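Side-chain contacts in methylenetetrahydrofolate--tRNA-(uracil-5-)-methyltransferase TrmFO (Thermus thermophilus, PDB 3G5S), which is a folate- and FAD-dependent methyltransferase thought to make 5-methyluridine at position 54 of tRNAs: residues E31-P34 / K35-P39; P135-S138 / E139-E143; A334-A338 / G339-Y343; G350-A353 / G354-A357. All blocks are in the same frame, centred on the assembly; numbering follows the deposited sequence.

Interaction 1: residues E31-P34 / K35-P39; sequences EMRP and KRMTP. With FAD (flavin-adenine dinucleotide), chain B.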
# COMPACT_ATOMS: atom_id res chain seq x y z
N GLU A 31 -11.00 18.35 8.82
CA GLU A 31 -9.73 18.01 9.44
C GLU A 31 -9.82 18.30 10.92
O GLU A 31 -10.14 19.42 11.33
CB GLU A 31 -8.59 18.80 8.80
CG GLU A 31 -7.24 18.57 9.47
CD GLU A 31 -6.91 17.10 9.60
OE1 GLU A 31 -6.72 16.64 10.75
OE2 GLU A 31 -6.84 16.40 8.56
N MSE A 32 -9.54 17.29 11.74
CA MSE A 32 -9.64 17.47 13.18
C MSE A 32 -8.44 18.20 13.80
O MSE A 32 -8.56 18.78 14.88
CB MSE A 32 -9.88 16.13 13.86
CG MSE A 32 -8.71 15.19 13.81
SE MSE A 32 -9.18 13.48 14.57
CE MSE A 32 -7.41 12.66 14.52
N ARG A 33 -7.30 18.15 13.13
CA ARG A 33 -6.14 18.89 13.61
C ARG A 33 -6.38 20.38 13.42
O ARG A 33 -7.06 20.78 12.48
CB ARG A 33 -4.89 18.46 12.84
CG ARG A 33 -4.49 17.01 13.08
CD ARG A 33 -3.23 16.65 12.32
NE ARG A 33 -3.41 16.53 10.87
CZ ARG A 33 -2.94 17.40 9.97
NH1 ARG A 33 -2.27 18.47 10.36
NH2 ARG A 33 -3.14 17.18 8.68
N PRO A 34 -5.78 21.21 14.29
CA PRO A 34 -4.85 20.86 15.37
C PRO A 34 -5.50 20.58 16.73
O PRO A 34 -4.80 20.12 17.62
CB PRO A 34 -3.99 22.12 15.49
CG PRO A 34 -4.92 23.23 15.12
CD PRO A 34 -5.89 22.67 14.11
N LYS A 35 -6.79 20.86 16.89
CA LYS A 35 -7.39 20.72 18.22
C LYS A 35 -7.50 19.26 18.66
O LYS A 35 -7.54 18.97 19.86
CB LYS A 35 -8.75 21.44 18.33
CG LYS A 35 -8.67 22.96 18.22
CD LYS A 35 -7.73 23.57 19.25
CE LYS A 35 -8.19 23.33 20.68
NZ LYS A 35 -7.36 24.10 21.65
N ARG A 36 -7.54 18.35 17.70
CA ARG A 36 -7.40 16.93 18.00
C ARG A 36 -6.27 16.39 17.13
O ARG A 36 -6.40 16.34 15.91
CB ARG A 36 -8.70 16.17 17.76
CG ARG A 36 -8.74 14.80 18.43
CD ARG A 36 -10.12 14.14 18.33
NE ARG A 36 -11.17 14.88 19.03
CZ ARG A 36 -11.41 14.80 20.33
NH1 ARG A 36 -10.67 14.02 21.10
NH2 ARG A 36 -12.39 15.52 20.86
N MSE A 37 -5.15 16.04 17.75
CA MSE A 37 -4.01 15.51 17.02
C MSE A 37 -4.02 13.99 17.03
O MSE A 37 -4.56 13.37 17.95
CB MSE A 37 -2.70 15.99 17.64
CG MSE A 37 -2.42 17.48 17.49
SE MSE A 37 -1.91 18.04 15.69
CE MSE A 37 -1.43 19.87 16.13
N THR A 38 -3.43 13.39 16.01
CA THR A 38 -3.11 11.98 16.03
C THR A 38 -1.81 11.86 16.82
O THR A 38 -1.14 12.85 17.06
CB THR A 38 -2.85 11.44 14.62
OG1 THR A 38 -1.54 11.87 14.20
CG2 THR A 38 -3.90 11.95 13.64
N PRO A 39 -1.44 10.63 17.21
CA PRO A 39 -0.16 10.45 17.89
C PRO A 39 1.08 10.81 17.05
O PRO A 39 2.16 10.96 17.63
CB PRO A 39 -0.16 8.96 18.24
CG PRO A 39 -1.61 8.60 18.33
CD PRO A 39 -2.29 9.43 17.28
PA FAD B . -2.76 11.02 6.79
O1A FAD B . -2.42 10.55 8.17
O2A FAD B . -1.71 11.76 6.01
O5B FAD B . -4.07 11.93 6.80
C5B FAD B . -5.22 11.55 7.53
C4B FAD B . -5.85 12.82 8.07
O4B FAD B . -7.11 12.52 8.63
C3B FAD B . -5.01 13.43 9.20
O3B FAD B . -4.75 14.80 8.95
C2B FAD B . -5.87 13.23 10.45
O2B FAD B . -5.74 14.24 11.43
C1B FAD B . -7.27 13.23 9.86
N9A FAD B . -8.33 12.51 10.59
C8A FAD B . -8.27 11.25 11.11
N7A FAD B . -9.49 10.93 11.61
C5A FAD B . -10.32 11.99 11.39
C6A FAD B . -11.65 12.23 11.68
N6A FAD B . -12.47 11.27 12.13
N1A FAD B . -12.20 13.43 11.31
C2A FAD B . -11.44 14.40 10.69
N3A FAD B . -10.12 14.17 10.39
C4A FAD B . -9.59 12.99 10.75
N1 FAD B . 4.83 6.84 4.59
C2 FAD B . 5.93 6.95 3.77
O2 FAD B . 5.81 6.90 2.55
N3 FAD B . 7.18 7.13 4.33
C4 FAD B . 7.37 7.21 5.70
O4 FAD B . 8.50 7.37 6.18
C4X FAD B . 6.24 7.09 6.52
N5 FAD B . 6.36 7.15 7.89
C5X FAD B . 5.24 7.04 8.68
C6 FAD B . 5.37 7.12 10.07
C7 FAD B . 4.26 7.00 10.89
C7M FAD B . 4.41 7.08 12.38
C8 FAD B . 3.00 6.82 10.32
C8M FAD B . 1.79 6.70 11.20
C9 FAD B . 2.86 6.75 8.93
C9A FAD B . 3.98 6.86 8.11
N10 FAD B . 3.85 6.77 6.73
C10 FAD B . 4.98 6.91 5.95
C1' FAD B . 2.71 5.96 6.15
C2' FAD B . 1.77 6.76 5.23
O2' FAD B . 2.25 6.85 3.90
C3' FAD B . 1.45 8.15 5.79
O3' FAD B . 0.75 7.94 7.00
C4' FAD B . 0.60 9.00 4.85
O4' FAD B . 0.57 10.31 5.38
C5' FAD B . -0.80 8.44 4.67
O5' FAD B . -1.62 9.40 4.03
P FAD B . -3.17 9.46 4.38
O1P FAD B . -3.82 8.13 4.17
O2P FAD B . -3.73 10.63 3.64
O3P FAD B . -3.21 9.72 5.97
O HOH W 1 -8.85 21.76 15.02

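Interaction 2: residues P135-S138 / E139-E143; sequences PLTS and EALAE. With FAD (flavin-adenine dinucleotide), chain B.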
# COMPACT_ATOMS: atom_id res chain seq x y z
N PRO A 135 -3.68 6.20 8.69
CA PRO A 135 -3.33 5.10 9.60
C PRO A 135 -3.82 5.34 11.02
O PRO A 135 -3.99 4.38 11.77
CB PRO A 135 -1.81 5.09 9.56
CG PRO A 135 -1.41 6.45 9.12
CD PRO A 135 -2.50 6.92 8.20
N LEU A 136 -4.03 6.60 11.39
CA LEU A 136 -4.47 6.95 12.73
C LEU A 136 -5.88 7.57 12.68
O LEU A 136 -6.21 8.50 13.40
CB LEU A 136 -3.46 7.88 13.40
CG LEU A 136 -2.05 7.26 13.50
CD1 LEU A 136 -1.01 8.27 13.96
CD2 LEU A 136 -2.06 6.04 14.41
N THR A 137 -6.69 7.01 11.79
CA THR A 137 -8.12 7.28 11.73
C THR A 137 -8.69 7.33 13.15
O THR A 137 -8.41 6.46 13.97
CB THR A 137 -8.84 6.18 10.93
OG1 THR A 137 -8.53 6.30 9.53
CG2 THR A 137 -10.34 6.27 11.09
N SER A 138 -9.50 8.35 13.45
CA SER A 138 -10.01 8.48 14.81
C SER A 138 -10.85 7.27 15.20
O SER A 138 -11.49 6.63 14.37
CB SER A 138 -10.83 9.76 14.98
OG SER A 138 -12.14 9.59 14.49
N GLU A 139 -10.83 6.97 16.49
CA GLU A 139 -11.54 5.81 17.01
C GLU A 139 -13.02 5.84 16.65
O GLU A 139 -13.59 4.82 16.25
CB GLU A 139 -11.36 5.74 18.53
CG GLU A 139 -12.13 4.62 19.20
CD GLU A 139 -11.89 4.58 20.69
OE1 GLU A 139 -10.73 4.77 21.11
OE2 GLU A 139 -12.86 4.38 21.45
N ALA A 140 -13.65 7.00 16.77
CA ALA A 140 -15.08 7.11 16.50
C ALA A 140 -15.40 6.74 15.05
O ALA A 140 -16.36 6.01 14.79
CB ALA A 140 -15.60 8.51 16.83
N LEU A 141 -14.61 7.22 14.11
CA LEU A 141 -14.90 6.91 12.72
C LEU A 141 -14.61 5.44 12.41
O LEU A 141 -15.34 4.81 11.65
CB LEU A 141 -14.15 7.83 11.76
CG LEU A 141 -14.58 7.68 10.30
CD1 LEU A 141 -16.04 8.08 10.10
CD2 LEU A 141 -13.67 8.51 9.41
N ALA A 142 -13.55 4.90 13.00
CA ALA A 142 -13.27 3.47 12.84
C ALA A 142 -14.46 2.64 13.35
O ALA A 142 -14.88 1.68 12.70
CB ALA A 142 -11.98 3.08 13.57
N GLU A 143 -15.02 3.03 14.49
CA GLU A 143 -16.18 2.33 15.02
C GLU A 143 -17.37 2.42 14.06
O GLU A 143 -18.10 1.46 13.86
CB GLU A 143 -16.56 2.88 16.39
CG GLU A 143 -15.59 2.49 17.50
CD GLU A 143 -15.55 1.00 17.73
OE1 GLU A 143 -16.63 0.37 17.82
OE2 GLU A 143 -14.43 0.44 17.83
PA FAD B . -2.76 11.02 6.79
O1A FAD B . -2.42 10.55 8.17
O2A FAD B . -1.71 11.76 6.01
O5B FAD B . -4.07 11.93 6.80
C5B FAD B . -5.22 11.55 7.53
C4B FAD B . -5.85 12.82 8.07
O4B FAD B . -7.11 12.52 8.63
C3B FAD B . -5.01 13.43 9.20
O3B FAD B . -4.75 14.80 8.95
C2B FAD B . -5.87 13.23 10.45
O2B FAD B . -5.74 14.24 11.43
C1B FAD B . -7.27 13.23 9.86
N9A FAD B . -8.33 12.51 10.59
C8A FAD B . -8.27 11.25 11.11
N7A FAD B . -9.49 10.93 11.61
C5A FAD B . -10.32 11.99 11.39
C6A FAD B . -11.65 12.23 11.68
N6A FAD B . -12.47 11.27 12.13
N1A FAD B . -12.20 13.43 11.31
C2A FAD B . -11.44 14.40 10.69
N3A FAD B . -10.12 14.17 10.39
C4A FAD B . -9.59 12.99 10.75
N1 FAD B . 4.83 6.84 4.59
C2 FAD B . 5.93 6.95 3.77
O2 FAD B . 5.81 6.90 2.55
N3 FAD B . 7.18 7.13 4.33
C4 FAD B . 7.37 7.21 5.70
O4 FAD B . 8.50 7.37 6.18
C4X FAD B . 6.24 7.09 6.52
N5 FAD B . 6.36 7.15 7.89
C5X FAD B . 5.24 7.04 8.68
C6 FAD B . 5.37 7.12 10.07
C7 FAD B . 4.26 7.00 10.89
C7M FAD B . 4.41 7.08 12.38
C8 FAD B . 3.00 6.82 10.32
C8M FAD B . 1.79 6.70 11.20
C9 FAD B . 2.86 6.75 8.93
C9A FAD B . 3.98 6.86 8.11
N10 FAD B . 3.85 6.77 6.73
C10 FAD B . 4.98 6.91 5.95
C1' FAD B . 2.71 5.96 6.15
C2' FAD B . 1.77 6.76 5.23
O2' FAD B . 2.25 6.85 3.90
C3' FAD B . 1.45 8.15 5.79
O3' FAD B . 0.75 7.94 7.00
C4' FAD B . 0.60 9.00 4.85
O4' FAD B . 0.57 10.31 5.38
C5' FAD B . -0.80 8.44 4.67
O5' FAD B . -1.62 9.40 4.03
P FAD B . -3.17 9.46 4.38
O1P FAD B . -3.82 8.13 4.17
O2P FAD B . -3.73 10.63 3.64
O3P FAD B . -3.21 9.72 5.97

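Interaction 3: residues A334-A338 / G339-Y343; sequences AGVLA and GVEGY. With FAD (flavin-adenine dinucleotide), chain B.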
# COMPACT_ATOMS: atom_id res chain seq x y z
N ALA A 334 -9.64 6.48 0.32
CA ALA A 334 -8.33 6.76 -0.26
C ALA A 334 -7.27 6.76 0.82
O ALA A 334 -7.57 6.90 2.01
CB ALA A 334 -8.35 8.09 -1.00
N GLY A 335 -6.02 6.62 0.40
CA GLY A 335 -4.91 6.63 1.32
C GLY A 335 -4.80 5.34 2.10
O GLY A 335 -5.29 4.29 1.67
N VAL A 336 -4.12 5.41 3.24
CA VAL A 336 -3.92 4.22 4.06
C VAL A 336 -5.25 3.55 4.42
O VAL A 336 -5.33 2.32 4.48
CB VAL A 336 -3.10 4.58 5.30
CG1 VAL A 336 -3.19 3.48 6.36
CG2 VAL A 336 -1.66 4.83 4.89
N LEU A 337 -6.29 4.34 4.66
CA LEU A 337 -7.58 3.74 4.99
C LEU A 337 -8.04 2.74 3.91
O LEU A 337 -8.69 1.74 4.22
CB LEU A 337 -8.63 4.83 5.20
CG LEU A 337 -10.01 4.33 5.64
CD1 LEU A 337 -9.95 3.74 7.05
CD2 LEU A 337 -11.03 5.46 5.56
N ALA A 338 -7.72 3.03 2.65
CA ALA A 338 -8.10 2.18 1.52
C ALA A 338 -7.19 0.98 1.32
O ALA A 338 -7.44 0.16 0.43
CB ALA A 338 -8.15 3.00 0.23
N GLY A 339 -6.12 0.87 2.10
CA GLY A 339 -5.25 -0.29 1.99
C GLY A 339 -3.94 -0.08 1.26
O GLY A 339 -3.27 -1.06 0.92
N VAL A 340 -3.55 1.18 1.03
CA VAL A 340 -2.22 1.45 0.49
C VAL A 340 -1.28 1.90 1.59
O VAL A 340 -1.69 2.13 2.74
CB VAL A 340 -2.23 2.44 -0.70
CG1 VAL A 340 -3.12 1.94 -1.81
CG2 VAL A 340 -2.59 3.86 -0.26
N GLU A 341 -0.01 2.01 1.22
CA GLU A 341 1.04 2.47 2.11
C GLU A 341 1.94 3.39 1.31
O GLU A 341 2.30 3.07 0.18
CB GLU A 341 1.85 1.28 2.62
CG GLU A 341 3.20 1.63 3.24
CD GLU A 341 3.10 2.53 4.45
OE1 GLU A 341 1.98 2.74 4.97
OE2 GLU A 341 4.16 3.01 4.89
N GLY A 342 2.29 4.53 1.89
CA GLY A 342 3.23 5.46 1.29
C GLY A 342 2.60 6.82 1.01
O GLY A 342 1.42 6.90 0.65
N TYR A 343 3.38 7.88 1.17
CA TYR A 343 2.85 9.22 0.93
C TYR A 343 2.29 9.37 -0.48
O TYR A 343 1.19 9.88 -0.69
CB TYR A 343 3.90 10.32 1.14
CG TYR A 343 4.62 10.33 2.47
CD1 TYR A 343 3.94 10.46 3.68
CD2 TYR A 343 6.00 10.26 2.51
CE1 TYR A 343 4.63 10.49 4.88
CE2 TYR A 343 6.70 10.29 3.69
CZ TYR A 343 6.01 10.41 4.88
OH TYR A 343 6.71 10.45 6.07
PA FAD B . -2.76 11.02 6.79
O1A FAD B . -2.42 10.55 8.17
O2A FAD B . -1.71 11.76 6.01
O5B FAD B . -4.07 11.93 6.80
C5B FAD B . -5.22 11.55 7.53
C4B FAD B . -5.85 12.82 8.07
O4B FAD B . -7.11 12.52 8.63
C3B FAD B . -5.01 13.43 9.20
O3B FAD B . -4.75 14.80 8.95
C2B FAD B . -5.87 13.23 10.45
O2B FAD B . -5.74 14.24 11.43
C1B FAD B . -7.27 13.23 9.86
N9A FAD B . -8.33 12.51 10.59
C8A FAD B . -8.27 11.25 11.11
N7A FAD B . -9.49 10.93 11.61
C5A FAD B . -10.32 11.99 11.39
C6A FAD B . -11.65 12.23 11.68
N6A FAD B . -12.47 11.27 12.13
N1A FAD B . -12.20 13.43 11.31
C2A FAD B . -11.44 14.40 10.69
N3A FAD B . -10.12 14.17 10.39
C4A FAD B . -9.59 12.99 10.75
N1 FAD B . 4.83 6.84 4.59
C2 FAD B . 5.93 6.95 3.77
O2 FAD B . 5.81 6.90 2.55
N3 FAD B . 7.18 7.13 4.33
C4 FAD B . 7.37 7.21 5.70
O4 FAD B . 8.50 7.37 6.18
C4X FAD B . 6.24 7.09 6.52
N5 FAD B . 6.36 7.15 7.89
C5X FAD B . 5.24 7.04 8.68
C6 FAD B . 5.37 7.12 10.07
C7 FAD B . 4.26 7.00 10.89
C7M FAD B . 4.41 7.08 12.38
C8 FAD B . 3.00 6.82 10.32
C8M FAD B . 1.79 6.70 11.20
C9 FAD B . 2.86 6.75 8.93
C9A FAD B . 3.98 6.86 8.11
N10 FAD B . 3.85 6.77 6.73
C10 FAD B . 4.98 6.91 5.95
C1' FAD B . 2.71 5.96 6.15
C2' FAD B . 1.77 6.76 5.23
O2' FAD B . 2.25 6.85 3.90
C3' FAD B . 1.45 8.15 5.79
O3' FAD B . 0.75 7.94 7.00
C4' FAD B . 0.60 9.00 4.85
O4' FAD B . 0.57 10.31 5.38
C5' FAD B . -0.80 8.44 4.67
O5' FAD B . -1.62 9.40 4.03
P FAD B . -3.17 9.46 4.38
O1P FAD B . -3.82 8.13 4.17
O2P FAD B . -3.73 10.63 3.64
O3P FAD B . -3.21 9.72 5.97
O HOH W 2 -3.07 0.67 4.73

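Interaction 4: residues G350-A353 / G354-A357; sequences GFLA and GLNA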
# COMPACT_ATOMS: atom_id res chain seq x y z
N GLY A 350 -5.91 9.26 -3.55
CA GLY A 350 -6.72 10.45 -3.36
C GLY A 350 -7.14 11.08 -4.68
O GLY A 350 -8.30 11.46 -4.86
N PHE A 351 -6.20 11.18 -5.61
CA PHE A 351 -6.52 11.67 -6.94
C PHE A 351 -7.66 10.85 -7.56
O PHE A 351 -8.63 11.42 -8.08
CB PHE A 351 -5.27 11.62 -7.84
CG PHE A 351 -5.59 11.66 -9.31
CD1 PHE A 351 -5.99 12.84 -9.92
CD2 PHE A 351 -5.51 10.52 -10.07
CE1 PHE A 351 -6.31 12.88 -11.27
CE2 PHE A 351 -5.83 10.55 -11.43
CZ PHE A 351 -6.22 11.73 -12.02
N LEU A 352 -7.56 9.53 -7.53
CA LEU A 352 -8.56 8.70 -8.19
C LEU A 352 -9.92 8.79 -7.50
O LEU A 352 -10.96 8.89 -8.16
CB LEU A 352 -8.09 7.25 -8.33
CG LEU A 352 -9.06 6.35 -9.09
CD1 LEU A 352 -9.32 6.82 -10.52
CD2 LEU A 352 -8.57 4.92 -9.10
N ALA A 353 -9.91 8.75 -6.18
CA ALA A 353 -11.16 8.85 -5.43
C ALA A 353 -11.83 10.20 -5.68
O ALA A 353 -13.04 10.27 -5.88
CB ALA A 353 -10.91 8.64 -3.95
N GLY A 354 -11.04 11.27 -5.67
CA GLY A 354 -11.56 12.59 -5.96
C GLY A 354 -12.11 12.70 -7.37
O GLY A 354 -13.14 13.31 -7.61
N LEU A 355 -11.40 12.10 -8.33
CA LEU A 355 -11.85 12.08 -9.71
C LEU A 355 -13.20 11.40 -9.82
O LEU A 355 -14.12 11.91 -10.47
CB LEU A 355 -10.81 11.38 -10.59
CG LEU A 355 -11.19 11.16 -12.05
CD1 LEU A 355 -11.52 12.46 -12.78
CD2 LEU A 355 -10.05 10.44 -12.75
N ASN A 356 -13.33 10.23 -9.20
CA ASN A 356 -14.58 9.50 -9.30
C ASN A 356 -15.73 10.14 -8.54
O ASN A 356 -16.86 10.12 -9.00
CB ASN A 356 -14.38 8.03 -8.95
CG ASN A 356 -13.71 7.28 -10.09
OD1 ASN A 356 -13.93 7.61 -11.26
ND2 ASN A 356 -12.90 6.28 -9.76
N ALA A 357 -15.42 10.74 -7.39
CA ALA A 357 -16.42 11.51 -6.65
C ALA A 357 -16.90 12.72 -7.47
O ALA A 357 -18.09 13.03 -7.49
CB ALA A 357 -15.86 11.95 -5.32

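Interaction 1: residues E31-P34 / K35-P39
Met32 and Thr38 meet through methyl groups, CE of Met32 lying 3.7 Å from CG2 of Thr38, with the two side chains at about a right angle. Met32, a selenomethionine, has CG wedged between its own backbone N and carbonyl carbon (chi1 68°) and runs straight beyond it, which carries SE over the face of the FAD adenine, 3.7 Å from C5A. A long, polarisable, unbranched chain suits such a flat surface.

The carboxylate of Glu31 faces the adenosine ribose: OE1 accepts from O2B of FAD at 2.7 Å, and OE2 accepts from O3B of FAD, also at 2.7 Å. OE1 turns its anti lone pair to the amide of Arg33, while OE2 has a second donor in Ala9 N. An acid just past the second strand of the parallel sheet, gripping both ribose hydroxyls, is a hallmark of dinucleotide-binding Rossmann folds.

The guanidinium of Arg33 comes edge-on to the same sugar, NE and NH2 each donating to O3B of FAD at 2.9 Å, while NH1 is held by the carbonyls of Thr43 and Arg45. Its aliphatic stem is crossed by SE of Met37, another selenomethionine. That chain folds back at chi2 (-73°) and presses CE onto CB of Pro34 at a tight 3.5 Å. A cis peptide precedes Pro34 in this tight bend, and Arg36 N closes the turn on Met32 O at 3.0 Å, approaching from above the carbonyl plane. A water links the same oxygen to Lys35 N.

Interaction 2: residues P135-S138 / E139-E143
Ser138 caps the helix that begins at Glu139, its OG accepting from Leu141 N in a nearly straight but long and weak bond (3.4 Å, 165°). The torsion chi1 of 81° tucks OG between the serine's own N and carbonyl carbon, close to the first turn's amides. Serine is a common N-cap because its short chain can bend back in this way. The backbone adds Ala142 N to Ser138 O at 3.0 Å, the first regular helical bond, with the N-H almost in line with the carbonyl.

The same residue reads the cofactor. Ser138 N donates to N7A of FAD at 3.2 Å, and Ser138 OG lies 2.9 Å from the exocyclic N6A, with Leu141 CB packed beside that amino group. Earlier in the loop, Pro135 rests CG 3.4 Å from O3' of the ribityl chain and 3.8 Å from the flavin methyl C8M. With an alanine at this point CG and CD disappear, and the ribityl hydroxyl and the flavin methyl would probably lose their lateral cover while the loop gained freedom to flex.

Further out, Thr137 points its methyl CG2 at the first turn, 4.0 Å from Ala142 N, and its hydroxyl pairs with Thr133 and Gly134, pinning the loop between strand 129-131 and helix 139-149 of the Rossmann-like fold. Glu120 hydrogen-bonds Ser138 OG. If Glu120 is ionised it can only accept there, and the hydroxyl proton then probably goes to it, which would leave the oxygen's lone pairs for Leu141 N and perhaps for the adenine amino group.

Interaction 3: residues A334-A338 / G339-Y343
Val336 and Val340 are drawn together where the chain doubles back: the CA-H of Val336 points at Val340 O, with 3.3 Å between CA and O, while Val340 CG2 presses to 3.3 Å from Gly335 O. A short 3-10 turn makes this possible, closed by Gly339 N donating to Val336 O at 2.9 Å from well above the carbonyl plane. Glycine is fitting at Gly339, whose positive phi (103°) would jam a CB against Ala338 O, and at Gly335, where a CB would collide with the FAD phosphate oxygen O1P. That oxygen instead receives Val336 N at 2.9 Å.

The other side is looser. A water 2.8 Å from both Val336 O and Val340 O spans the turn, and the partly exposed Glu341, bent at chi2, merely rests its carboxylate against the first ribityl carbon, OE1 coming 3.5 Å from C1' of FAD.

Beyond it, Tyr343 lays one ring face over the flavin pyrimidine, nearly parallel to it, with C2 of FAD 3.4 Å above its ring centre. Ser52 O holds the hydroxyl, fixing the ring's position. Tyr343 N donates to O2 of FAD at 3.0 Å, and together with the helix start it would tend to favour negative charge on that carbonyl. Were this an alanine, one face of the pyrimidine would probably lose its cover and Ser52 O its hydroxyl partner.

The loop leaves strand 331-333 and enters helix 343-361; Leu337 packs on Leu313 of strand 309-313, and Val340 touches Thr349 of helix 343-361 and also Leu378 and Leu382 of helix 374-384.

Interaction 4: residues G350-A353 / G354-A357
Leu352 and Asn356 sit one turn apart on the long alpha helix 343-361, which follows the last strand of the Rossmann-type parallel sheet. Its backbone is regular: Asn356 N donates to Leu352 O at 2.9 Å, and Gly354, Leu355 and Ala357 repeat the bond to the residue four before.

Asn356 can be followed outward. CB lies 3.6 Å from Leu352 O; the torsion chi1 of -76° puts CG anti to the carbonyl carbon, which brings it within 3.7 Å of Leu352 O. At the tip ND2 passes Leu352 CD1 at 3.7 Å and donates to Thr322 O, while OD1 accepts from Val367 N. Both ends of this buried amide are thereby satisfied, a good reason for an asparagine among apolar neighbours.

Small residues lie where the helix comes close to its neighbours. Gly350 approaches Ala12 of the FAD-binding glycine-rich turn, and Ala353 and Ala357 meet Tyr332 of strand 331-333. The bulky pair Phe351 and Leu355 point the same way onto helix 11-22, touching Thr19, and CZ of Phe351 lies 4.1 Å from CD2 of Leu355.

How the interactions relate
The four interactions come in series along the chain, and the first three line FAD; interaction 4 does not touch it. Interaction 1 (after strand 27-30) and interaction 2 (after strand 129-131) have centres 12 Å apart and touch through Leu136 against Thr38 and Pro39, flanking the adenosine end. Interaction 3, after strand 331-333, is centred 14 Å from interaction 2, meeting it where Val336 packs on Pro135, and reaches the flavin ring. Interaction 4 lies on the next helix, 13 Å from interaction 3 between centres, with Ala334 packed against Gly350 and Ala353. Three strands of one parallel sheet thus send their loops to a single cofactor, while helix 343-361 backs the last of them.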